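Local coordinates for protein serine protease pet (Escherichia coli, PDB 4OM9) that acts as a secreted serine protease and enterotoxin of enteroaggregative strains, an autotransporter passenger that probably cleaves the host cytoskeletal protein alpha-fodrin, at residues 794-797 with 798-801. Numbering follows the deposited sequence.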
loop_
_atom_site.group_PDB
_atom_site.type_symbol
_atom_site.label_atom_id
_atom_site.label_comp_id
_atom_site.label_asym_id
_atom_site.label_seq_id
_atom_site.Cartn_x
_atom_site.Cartn_y
_atom_site.Cartn_z
ATOM N N ILE A 794 8.939 -27.315 -31.423
ATOM C CA ILE A 794 8.449 -25.951 -31.629
ATOM C C ILE A 794 7.612 -25.783 -32.896
ATOM O O ILE A 794 8.147 -25.710 -34.005
ATOM C CB ILE A 794 9.607 -24.940 -31.702
ATOM C CG1 ILE A 794 10.505 -25.056 -30.482
ATOM C CG2 ILE A 794 9.075 -23.520 -31.837
ATOM C CD1 ILE A 794 11.734 -24.199 -30.574
ATOM N N LYS A 795 6.301 -25.691 -32.728
ATOM C CA LYS A 795 5.420 -25.414 -33.850
ATOM C C LYS A 795 4.973 -23.962 -33.843
ATOM O O LYS A 795 3.862 -23.652 -33.432
ATOM C CB LYS A 795 4.207 -26.341 -33.817
ATOM C CG LYS A 795 4.564 -27.784 -33.544
ATOM C CD LYS A 795 3.503 -28.728 -34.059
ATOM C CE LYS A 795 3.884 -30.178 -33.785
ATOM N NZ LYS A 795 3.990 -30.438 -32.316
ATOM N N ALA A 796 5.847 -23.073 -34.300
ATOM C CA ALA A 796 5.521 -21.655 -34.393
ATOM C C ALA A 796 5.926 -21.079 -35.749
ATOM O O ALA A 796 7.069 -20.667 -35.929
ATOM C CB ALA A 796 6.199 -20.894 -33.279
ATOM N N ALA A 797 4.983 -21.031 -36.691
ATOM C CA ALA A 797 5.291 -20.682 -38.084
ATOM C C ALA A 797 5.259 -19.178 -38.391
ATOM O O ALA A 797 5.185 -18.786 -39.556
ATOM C CB ALA A 797 4.336 -21.413 -39.023
ATOM N N GLN A 798 5.304 -18.336 -37.361
ATOM C CA GLN A 798 5.370 -16.892 -37.574
ATOM C C GLN A 798 6.422 -16.269 -36.672
ATOM O O GLN A 798 6.698 -15.071 -36.749
ATOM C CB GLN A 798 4.016 -16.230 -37.316
ATOM C CG GLN A 798 2.883 -16.707 -38.209
ATOM C CD GLN A 798 2.032 -17.773 -37.549
ATOM O OE1 GLN A 798 2.518 -18.550 -36.725
ATOM N NE2 GLN A 798 0.749 -17.808 -37.897
ATOM N N SER A 799 7.025 -17.107 -35.837
ATOM C CA SER A 799 7.808 -16.639 -34.698
ATOM C C SER A 799 9.320 -16.655 -34.929
ATOM O O SER A 799 9.828 -17.421 -35.747
ATOM C CB SER A 799 7.463 -17.486 -33.472
ATOM O OG SER A 799 6.071 -17.761 -33.433
ATOM N N SER A 800 10.027 -15.800 -34.195
ATOM C CA SER A 800 11.485 -15.745 -34.235
ATOM C C SER A 800 12.097 -16.739 -33.250
ATOM O O SER A 800 11.376 -17.390 -32.496
ATOM C CB SER A 800 11.973 -14.329 -33.921
ATOM O OG SER A 800 11.409 -13.382 -34.811
ATOM N N LEU A 801 13.424 -16.853 -33.254
ATOM C CA LEU A 801 14.109 -17.693 -32.273
ATOM C C LEU A 801 15.597 -17.377 -32.137
ATOM O O LEU A 801 16.416 -17.913 -32.882
ATOM C CB LEU A 801 13.938 -19.172 -32.620
ATOM C CG LEU A 801 14.373 -20.108 -31.492
ATOM C CD1 LEU A 801 13.706 -19.683 -30.168
ATOM C CD2 LEU A 801 14.071 -21.560 -31.804
#
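I794 and L801 meet tip to tip across a corner of the autotransporter beta-helix, CD1 of I794 lying 3.7 Å from CD2 of L801. The coil-on-coil stacking of the beta-helix appears in strand 794-796, which pairs in parallel with strand 747-755; the chain then bends, the end-to-end directions of 794-797 and 798-801 lying 136° apart. Both tips are buried and belong to a wider apolar layer: I794 also touches I753 and W808, and L801 touches F763 and L816. In L801, CG stands anti to the backbone N (chi1 -168°), which carries the isobutyl group across the turn to the isoleucine.

Nearer the bend, the buried pair A796 and S799 packs more closely. The methyl CB of A796 comes to 3.1 Å from OG of S799 and 3.6 Å from CB of the same serine. That hydroxyl, pressed against a methyl, is satisfied by the preceding coil, just past strand 747-755, through a hydrogen bond with O of K757 and a weak one from N of A759. Backbone bonds of A796 with K817 and S799 with K818 tie the corner to the next coil as well.

The solvent side is looser: A797 is exposed and Q798 partly so. A bend at chi2 (97°) folds the Q798 side chain back over the A797-Q798 peptide, with CG of Q798 3.4 Å from O of A797, and the chain also touches E756. The amide oxygen OE1 of Q798 ends 3.3 Å from C of A797, while its 3.5 Å approach to N of A797 has too poor an angle for a hydrogen bond.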